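Local coordinates for glucokinase (Leishmania braziliensis MHOM/BR/75/M2904, PDB 6EDI), which probably catalyses the ATP-dependent phosphorylation of D-glucose to glucose 6-phosphate, at residues Arg202-Val207 with Ser216-Tyr221; Gly161-Leu166 with Ser227-Ala232; Thr185-Leu190 with Pro343-Leu348. All blocks are in the same frame, centred on the assembly; numbering follows the deposited sequence.

Interaction 1 of 3, residues Arg202-Val207 with Ser216-Tyr221; sequences RGRCMV and SSLIHY
Ile-219 N gives its hydrogen to Cys-205 O at 2.8 Å, and Cys-205 N returns the bond to Ile-219 O, closing a hydrogen-bonded pair in the antiparallel hairpin of strands 205-210 and 214-222. Val-207 and Ser-217 form the next such pair, also with both bonds made, and Met-206 and Leu-218 lie between them as a non-hydrogen-bonded pair. On the face of Cys-205, Val-207, Ser-217 and Ile-219, the CB atoms of Cys-205 and Ile-219 are 4.0 Å apart; helix 157-170 packs here, and Ser-217 OG bonds Leu-158 O in it. On the reverse face, Met-206 bends at chi2 (67°), bringing SD to 4.2 Å from Leu-218 CD1 as the two side chains cross at about a right angle, beside helix 317-341.

Toward the open end of the hairpin, the extended chain of Arg-204 carries NE to His-220 ND1 at 2.9 Å. The N-H points almost straight at the nitrogen (175°), which lies in the guanidinium plane, while ring and guanidinium planes are inclined by 54°. Leu-218 CD2 lies over one guanidinium face, NH1 binds Phe-341 O, and NH2 reaches Ala-232 O of the second subunit, so this one group ties the hairpin to the dimer interface. Further out, Arg-202 CB sits over the Tyr-221 ring, 4.1 Å from its centroid, in a CH-pi contact. Arg-202 CD lies 3.2 Å from Tyr-221 OH; Asp-226 OD1 takes a salt bridge from Arg-202 NE and a hydrogen bond from Tyr-221 OH.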
loop_
_atom_site.group_PDB
_atom_site.type_symbol
_atom_site.label_atom_id
_atom_site.label_comp_id
_atom_site.label_asym_id
_atom_site.label_seq_id
_atom_site.Cartn_x
_atom_site.Cartn_y
_atom_site.Cartn_z
ATOM N N ARG A 202 2.187 4.863 16.537
ATOM C CA ARG A 202 3.033 3.883 15.853
ATOM C C ARG A 202 2.215 2.813 15.131
ATOM O O ARG A 202 2.044 1.686 15.623
ATOM C CB ARG A 202 3.997 3.218 16.837
ATOM C CG ARG A 202 4.887 4.206 17.555
ATOM C CD ARG A 202 6.351 3.884 17.345
ATOM N NE ARG A 202 7.200 4.957 17.848
ATOM C CZ ARG A 202 7.984 4.853 18.910
ATOM N NH1 ARG A 202 8.055 3.706 19.576
ATOM N NH2 ARG A 202 8.714 5.892 19.293
ATOM N N GLY A 203 1.721 3.179 13.954
ATOM C CA GLY A 203 0.957 2.277 13.115
ATOM C C GLY A 203 0.664 2.953 11.795
ATOM O O GLY A 203 1.064 4.106 11.570
ATOM N N ARG A 204 -0.023 2.253 10.905
ATOM C CA ARG A 204 -0.313 2.846 9.613
ATOM C C ARG A 204 -1.345 3.936 9.740
ATOM O O ARG A 204 -2.290 3.843 10.532
ATOM C CB ARG A 204 -0.826 1.810 8.613
ATOM C CG ARG A 204 0.254 0.940 7.997
ATOM C CD ARG A 204 -0.368 -0.174 7.171
ATOM N NE ARG A 204 0.652 -0.984 6.514
ATOM C CZ ARG A 204 0.374 -2.088 5.840
ATOM N NH1 ARG A 204 -0.889 -2.475 5.741
ATOM N NH2 ARG A 204 1.342 -2.783 5.255
ATOM N N CYS A 205 -1.165 4.962 8.922
ATOM C CA CYS A 205 -2.151 6.013 8.769
ATOM C C CYS A 205 -2.574 6.069 7.294
ATOM O O CYS A 205 -1.759 6.340 6.407
ATOM C CB CYS A 205 -1.552 7.344 9.218
ATOM S SG CYS A 205 -2.654 8.723 8.978
ATOM N N MET A 206 -3.845 5.802 7.031
ATOM C CA MET A 206 -4.388 5.912 5.680
ATOM C C MET A 206 -4.926 7.323 5.471
ATOM O O MET A 206 -5.750 7.806 6.254
ATOM C CB MET A 206 -5.482 4.859 5.451
ATOM C CG MET A 206 -6.145 4.953 4.091
ATOM S SD MET A 206 -5.007 4.542 2.764
ATOM C CE MET A 206 -5.748 5.500 1.445
ATOM N N VAL A 207 -4.441 7.987 4.427
ATOM C CA VAL A 207 -4.800 9.390 4.187
ATOM C C VAL A 207 -5.630 9.517 2.919
ATOM O O VAL A 207 -5.217 9.045 1.854
ATOM C CB VAL A 207 -3.561 10.254 4.042
ATOM C CG1 VAL A 207 -3.945 11.708 3.876
ATOM C CG2 VAL A 207 -2.630 10.060 5.257
ATOM N N SER A 216 -5.092 10.059 -2.284
ATOM C CA SER A 216 -4.848 9.066 -1.252
ATOM C C SER A 216 -3.364 8.733 -1.136
ATOM O O SER A 216 -2.600 8.883 -2.096
ATOM C CB SER A 216 -5.608 7.790 -1.566
ATOM O OG SER A 216 -5.224 7.360 -2.839
ATOM N N SER A 217 -2.968 8.276 0.048
ATOM C CA SER A 217 -1.591 7.885 0.327
ATOM C C SER A 217 -1.561 7.160 1.662
ATOM O O SER A 217 -2.507 7.236 2.461
ATOM C CB SER A 217 -0.649 9.102 0.345
ATOM O OG SER A 217 -1.109 10.098 1.245
ATOM N N LEU A 218 -0.489 6.428 1.915
ATOM C CA LEU A 218 -0.428 5.662 3.147
ATOM C C LEU A 218 0.872 5.948 3.855
ATOM O O LEU A 218 1.956 5.828 3.254
ATOM C CB LEU A 218 -0.554 4.165 2.853
ATOM C CG LEU A 218 -0.380 3.226 4.048
ATOM C CD1 LEU A 218 -1.682 3.078 4.840
ATOM C CD2 LEU A 218 0.196 1.884 3.624
ATOM N N ILE A 219 0.770 6.334 5.125
ATOM C CA ILE A 219 1.950 6.435 5.960
ATOM C C ILE A 219 2.117 5.050 6.573
ATOM O O ILE A 219 1.298 4.605 7.386
ATOM C CB ILE A 219 1.819 7.471 7.076
ATOM C CG1 ILE A 219 1.299 8.812 6.542
ATOM C CG2 ILE A 219 3.181 7.664 7.781
ATOM C CD1 ILE A 219 1.124 9.863 7.604
ATOM N N HIS A 220 3.155 4.344 6.146
ATOM C CA HIS A 220 3.401 2.992 6.668
ATOM C C HIS A 220 4.418 3.071 7.794
ATOM O O HIS A 220 5.475 3.678 7.624
ATOM C CB HIS A 220 3.905 2.082 5.553
ATOM C CG HIS A 220 4.339 0.723 6.030
ATOM N ND1 HIS A 220 3.457 -0.202 6.535
ATOM C CD2 HIS A 220 5.561 0.141 6.063
ATOM C CE1 HIS A 220 4.114 -1.302 6.869
ATOM N NE2 HIS A 220 5.389 -1.122 6.586
ATOM N N TYR A 221 4.089 2.499 8.952
ATOM C CA TYR A 221 5.025 2.473 10.068
ATOM C C TYR A 221 5.880 1.225 9.983
ATOM O O TYR A 221 5.366 0.138 9.732
ATOM C CB TYR A 221 4.315 2.514 11.427
ATOM C CG TYR A 221 5.291 2.320 12.565
ATOM C CD1 TYR A 221 6.199 3.309 12.904
ATOM C CD2 TYR A 221 5.323 1.132 13.281
ATOM C CE1 TYR A 221 7.104 3.131 13.926
ATOM C CE2 TYR A 221 6.229 0.945 14.306
ATOM C CZ TYR A 221 7.112 1.948 14.625
ATOM O OH TYR A 221 8.011 1.772 15.642
#

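Interaction 2 of 3, residues Gly161-Leu166 with Ser227-Ala232; sequences GAYGVL and SYIVLA
Helix 161-166 runs nearly antiparallel to strand 227-232, their axes 8.8 Å apart at closest and 155° between their directions. Tyr-163 and Val-230 form the nearest pair, with CA atoms 6.8 Å apart. The tyrosine reaches to the strand backbone, its OH accepting a hydrogen bond from Val-230 N at 3.1 Å, almost straight (171°). The same ring lies flat against the valine: Val-230 CG2 stands over its centre, 3.4 Å from the centroid, a tight CH-pi contact that, with the bond at the hydroxyl, fixes the ring at both its face and its end. Val-230 CG1 meets Ala-162 CB at 3.8 Å, with CG2 nearly as close, so the valine fork sits against both Ala-162 and Tyr-163. One turn on, Leu-166 has CG anti to its own N (chi1 173°) and points CD1 onto a face of Tyr-228, 3.8 Å from the ring centroid. Tyr-228 is anchored by its OH to Gly-201 O and meets Tyr-221 edge-to-face. The helix thus covers one face of the sheet at its outermost strand in this chain, with Ala-162 also touching Ser-217 and Ile-219 of the adjoining strand 214-222, while Ile-229 and Leu-231 turn away to pack on the second subunit.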
loop_
_atom_site.group_PDB
_atom_site.type_symbol
_atom_site.label_atom_id
_atom_site.label_comp_id
_atom_site.label_asym_id
_atom_site.label_seq_id
_atom_site.Cartn_x
_atom_site.Cartn_y
_atom_site.Cartn_z
ATOM N N GLY A 161 1.500 15.434 1.397
ATOM C CA GLY A 161 0.494 15.780 2.403
ATOM C C GLY A 161 0.530 14.858 3.608
ATOM O O GLY A 161 0.434 15.288 4.774
ATOM N N ALA A 162 0.675 13.573 3.320
ATOM C CA ALA A 162 0.821 12.561 4.357
ATOM C C ALA A 162 2.069 12.805 5.203
ATOM O O ALA A 162 2.022 12.697 6.437
ATOM C CB ALA A 162 0.842 11.181 3.740
ATOM N N TYR A 163 3.186 13.134 4.559
ATOM C CA TYR A 163 4.378 13.497 5.335
ATOM C C TYR A 163 4.106 14.721 6.227
ATOM O O TYR A 163 4.685 14.867 7.311
ATOM C CB TYR A 163 5.595 13.724 4.428
ATOM C CG TYR A 163 6.324 12.464 4.029
ATOM C CD1 TYR A 163 6.981 11.692 4.981
ATOM C CD2 TYR A 163 6.381 12.057 2.698
ATOM C CE1 TYR A 163 7.646 10.524 4.624
ATOM C CE2 TYR A 163 7.055 10.893 2.326
ATOM C CZ TYR A 163 7.683 10.132 3.304
ATOM O OH TYR A 163 8.349 8.970 2.963
ATOM N N GLY A 164 3.225 15.610 5.772
ATOM C CA GLY A 164 2.864 16.768 6.564
ATOM C C GLY A 164 2.115 16.365 7.821
ATOM O O GLY A 164 2.333 16.921 8.901
ATOM N N VAL A 165 1.228 15.388 7.677
ATOM C CA VAL A 165 0.475 14.871 8.813
ATOM C C VAL A 165 1.440 14.289 9.821
ATOM O O VAL A 165 1.320 14.536 11.025
ATOM C CB VAL A 165 -0.488 13.768 8.383
ATOM C CG1 VAL A 165 -1.226 13.207 9.588
ATOM C CG2 VAL A 165 -1.468 14.315 7.347
ATOM N N LEU A 166 2.400 13.512 9.320
ATOM C CA LEU A 166 3.405 12.905 10.186
ATOM C C LEU A 166 4.213 13.998 10.877
ATOM O O LEU A 166 4.495 13.914 12.070
ATOM C CB LEU A 166 4.343 12.025 9.369
ATOM C CG LEU A 166 5.531 11.493 10.166
ATOM C CD1 LEU A 166 5.037 10.582 11.278
ATOM C CD2 LEU A 166 6.480 10.756 9.250
ATOM N N SER A 227 10.498 3.856 12.094
ATOM C CA SER A 227 10.402 4.992 11.188
ATOM C C SER A 227 9.181 4.795 10.318
ATOM O O SER A 227 8.563 3.720 10.329
ATOM C CB SER A 227 11.647 5.089 10.310
ATOM O OG SER A 227 11.821 3.877 9.613
ATOM N N TYR A 228 8.831 5.827 9.564
ATOM C CA TYR A 228 7.679 5.742 8.678
ATOM C C TYR A 228 8.094 5.970 7.227
ATOM O O TYR A 228 9.070 6.675 6.952
ATOM C CB TYR A 228 6.667 6.836 9.036
ATOM C CG TYR A 228 6.108 6.824 10.445
ATOM C CD1 TYR A 228 6.843 7.323 11.525
ATOM C CD2 TYR A 228 4.821 6.390 10.682
ATOM C CE1 TYR A 228 6.303 7.334 12.817
ATOM C CE2 TYR A 228 4.270 6.408 11.959
ATOM C CZ TYR A 228 5.007 6.881 13.011
ATOM O OH TYR A 228 4.434 6.875 14.268
ATOM N N ILE A 229 7.333 5.412 6.288
ATOM C CA ILE A 229 7.544 5.736 4.888
ATOM C C ILE A 229 6.173 5.945 4.280
ATOM O O ILE A 229 5.226 5.246 4.622
ATOM C CB ILE A 229 8.344 4.635 4.131
ATOM C CG1 ILE A 229 8.569 5.029 2.667
ATOM C CG2 ILE A 229 7.671 3.248 4.261
ATOM C CD1 ILE A 229 9.671 4.224 1.979
ATOM N N VAL A 230 6.050 6.938 3.414
ATOM C CA VAL A 230 4.769 7.184 2.770
ATOM C C VAL A 230 4.750 6.570 1.377
ATOM O O VAL A 230 5.731 6.649 0.632
ATOM C CB VAL A 230 4.437 8.683 2.682
ATOM C CG1 VAL A 230 3.160 8.890 1.850
ATOM C CG2 VAL A 230 4.277 9.280 4.084
ATOM N N LEU A 231 3.631 5.940 1.036
ATOM C CA LEU A 231 3.433 5.432 -0.303
ATOM C C LEU A 231 2.322 6.251 -0.916
ATOM O O LEU A 231 1.239 6.355 -0.328
ATOM C CB LEU A 231 3.027 3.956 -0.283
ATOM C CG LEU A 231 4.142 2.922 -0.116
ATOM C CD1 LEU A 231 4.710 2.975 1.295
ATOM C CD2 LEU A 231 3.671 1.500 -0.436
ATOM N N ALA A 232 2.618 6.838 -2.072
ATOM C CA ALA A 232 1.635 7.483 -2.950
ATOM C C ALA A 232 0.660 6.411 -3.449
ATOM O O ALA A 232 1.084 5.297 -3.758
ATOM C CB ALA A 232 2.355 8.119 -4.139
#

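Interaction 3 of 3, residues Thr185-Leu190 with Pro343-Leu348; sequences TQWDAL and PLTCVL
Leu-344 and Trp-187 pack closely, with CG of the leucine 3.8 Å from CZ3 of the indole. The approach is oblique to the ring, and both methyls take part: Leu-344 CD1 lies 3.9 Å from Trp-187 CE3, and CD2 is about as near to CZ3. With CG anti to the backbone N (chi1 -176°), Leu-344 directs its fork at the six-membered ring. Thr-345 adds its methyl, CG2 standing 3.8 Å from Trp-187 CZ3, so that two consecutive residues share one corner of the indole. At its opposite end the ring is held by NE1, which bonds Lys-194 O and satisfies a buried polar atom.

The contact joins a short turn of helix at 187-190 to the entry of strand 345-348, an inner strand of the mixed sheet in this actin-like ATPase fold, lying between 205-210 and 389-393. Backbone bonds from Thr-345 to Arg-204 and Met-206 fix the strand on one flank, and bonds from Leu-344 and Cys-346 to Thr-389 fix the other.

Away from the indole the fit slackens. Leu-190 approaches Leu-344 CD1 most closely, with its CB at 4.0 Å and its CD2 little farther, and Gln-186 O is 4.1 Å from that same methyl. The Gln-186 side chain comes no nearer than 4.9 Å to residues 343-348. The helical turn is itself lightly bonded: Leu-190 N binds Trp-187 O at 3.0 Å, but its bond to Gln-186 O is weak. On the solvent side, Ala-189 is exposed, as is Asp-188, whose OD1 forms a salt bridge with Lys-183.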
loop_
_atom_site.group_PDB
_atom_site.type_symbol
_atom_site.label_atom_id
_atom_site.label_comp_id
_atom_site.label_asym_id
_atom_site.label_seq_id
_atom_site.Cartn_x
_atom_site.Cartn_y
_atom_site.Cartn_z
ATOM N N THR A 185 -11.233 0.633 18.179
ATOM C CA THR A 185 -11.083 -0.314 19.278
ATOM C C THR A 185 -9.634 -0.663 19.590
ATOM O O THR A 185 -9.329 -1.151 20.678
ATOM C CB THR A 185 -11.793 -1.628 18.955
ATOM O OG1 THR A 185 -11.353 -2.083 17.676
ATOM C CG2 THR A 185 -13.290 -1.443 18.917
ATOM N N GLN A 186 -8.750 -0.445 18.624
ATOM C CA GLN A 186 -7.359 -0.856 18.739
ATOM C C GLN A 186 -6.442 0.281 19.170
ATOM O O GLN A 186 -5.226 0.089 19.297
ATOM C CB GLN A 186 -6.880 -1.402 17.388
ATOM C CG GLN A 186 -5.648 -2.301 17.460
ATOM C CD GLN A 186 -5.186 -2.792 16.096
ATOM O OE1 GLN A 186 -5.409 -2.141 15.078
ATOM N NE2 GLN A 186 -4.538 -3.949 16.075
ATOM N N TRP A 187 -7.009 1.473 19.367
ATOM C CA TRP A 187 -6.191 2.640 19.703
ATOM C C TRP A 187 -5.415 2.455 21.007
ATOM O O TRP A 187 -4.185 2.577 21.019
ATOM C CB TRP A 187 -7.002 3.957 19.752
ATOM C CG TRP A 187 -6.077 5.075 20.172
ATOM C CD1 TRP A 187 -5.961 5.644 21.417
ATOM C CD2 TRP A 187 -5.079 5.690 19.354
ATOM N NE1 TRP A 187 -4.953 6.589 21.412
ATOM C CE2 TRP A 187 -4.398 6.634 20.155
ATOM C CE3 TRP A 187 -4.703 5.544 18.013
ATOM C CZ2 TRP A 187 -3.359 7.428 19.652
ATOM C CZ3 TRP A 187 -3.667 6.324 17.518
ATOM C CH2 TRP A 187 -3.009 7.257 18.332
ATOM N N ASP A 188 -6.129 2.152 22.093
ATOM C CA ASP A 188 -5.518 2.044 23.423
ATOM C C ASP A 188 -4.409 1.003 23.480
ATOM O O ASP A 188 -3.388 1.203 24.129
ATOM C CB ASP A 188 -6.573 1.726 24.496
ATOM C CG ASP A 188 -7.562 2.857 24.709
ATOM O OD1 ASP A 188 -7.236 4.011 24.365
ATOM O OD2 ASP A 188 -8.665 2.583 25.226
ATOM N N ALA A 189 -4.608 -0.109 22.787
ATOM C CA ALA A 189 -3.630 -1.182 22.818
ATOM C C ALA A 189 -2.329 -0.771 22.138
ATOM O O ALA A 189 -1.264 -1.308 22.441
ATOM C CB ALA A 189 -4.202 -2.431 22.181
ATOM N N LEU A 190 -2.411 0.193 21.224
ATOM C CA LEU A 190 -1.237 0.588 20.446
ATOM C C LEU A 190 -0.755 2.006 20.710
ATOM O O LEU A 190 0.232 2.425 20.120
ATOM C CB LEU A 190 -1.513 0.433 18.941
ATOM C CG LEU A 190 -0.993 -0.867 18.319
ATOM C CD1 LEU A 190 -1.734 -2.063 18.869
ATOM C CD2 LEU A 190 -1.091 -0.815 16.808
ATOM N N PRO A 343 -5.297 0.041 9.012
ATOM C CA PRO A 343 -4.532 1.148 9.579
ATOM C C PRO A 343 -4.895 1.408 11.032
ATOM O O PRO A 343 -6.020 1.143 11.446
ATOM C CB PRO A 343 -4.949 2.350 8.695
ATOM C CG PRO A 343 -6.350 2.016 8.247
ATOM C CD PRO A 343 -6.331 0.501 8.066
ATOM N N LEU A 344 -3.939 1.929 11.798
ATOM C CA LEU A 344 -4.212 2.424 13.148
ATOM C C LEU A 344 -5.148 3.624 13.060
ATOM O O LEU A 344 -6.092 3.773 13.847
ATOM C CB LEU A 344 -2.894 2.848 13.825
ATOM C CG LEU A 344 -2.928 3.316 15.281
ATOM C CD1 LEU A 344 -3.698 2.320 16.155
ATOM C CD2 LEU A 344 -1.510 3.585 15.830
ATOM N N THR A 345 -4.874 4.482 12.087
ATOM C CA THR A 345 -5.657 5.690 11.909
ATOM C C THR A 345 -6.029 5.872 10.453
ATOM O O THR A 345 -5.360 5.366 9.539
ATOM C CB THR A 345 -4.895 6.942 12.374
ATOM O OG1 THR A 345 -3.698 7.076 11.600
ATOM C CG2 THR A 345 -4.545 6.861 13.868
ATOM N N CYS A 346 -7.106 6.603 10.232
ATOM C CA CYS A 346 -7.441 7.044 8.895
ATOM C C CYS A 346 -7.741 8.521 9.002
ATOM O O CYS A 346 -8.496 8.938 9.877
ATOM C CB CYS A 346 -8.658 6.305 8.359
ATOM S SG CYS A 346 -9.258 6.939 6.791
ATOM N N VAL A 347 -7.123 9.301 8.123
ATOM C CA VAL A 347 -7.248 10.754 8.155
ATOM C C VAL A 347 -7.981 11.268 6.926
ATOM O O VAL A 347 -7.619 10.955 5.784
ATOM C CB VAL A 347 -5.877 11.417 8.209
ATOM C CG1 VAL A 347 -6.012 12.926 7.934
ATOM C CG2 VAL A 347 -5.205 11.159 9.550
ATOM N N LEU A 348 -9.012 12.076 7.160
ATOM C CA LEU A 348 -9.730 12.719 6.068
ATOM C C LEU A 348 -9.278 14.167 6.059
ATOM O O LEU A 348 -9.425 14.867 7.064
ATOM C CB LEU A 348 -11.247 12.629 6.284
ATOM C CG LEU A 348 -12.007 11.332 5.985
ATOM C CD1 LEU A 348 -11.465 10.179 6.778
ATOM C CD2 LEU A 348 -13.519 11.509 6.262
#

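How the interactions relate
All three contacts reach one mixed sheet, in which strands 345-348, 205-210, 214-222 and 227-233 are successive neighbours. Interaction 1 is the hairpin mid-row; interaction 2 adds helix 157-170 at strand 227-233, and interaction 3 lies on the other flank. The centres of interactions 1 and 2 are about 7 Å apart, those of 1 and 3 about 10 Å, and those of 2 and 3, contacts that do not touch, about 16 Å. Along the chain the order is 161-166, 185-190, the hairpin, 227-232, then 343-348, so the loops closed by interactions 2 and 3 cross and both enclose interaction 1. Distant segments thus join one sheet, whose hairpin and outermost strand within this chain also meet the second subunit.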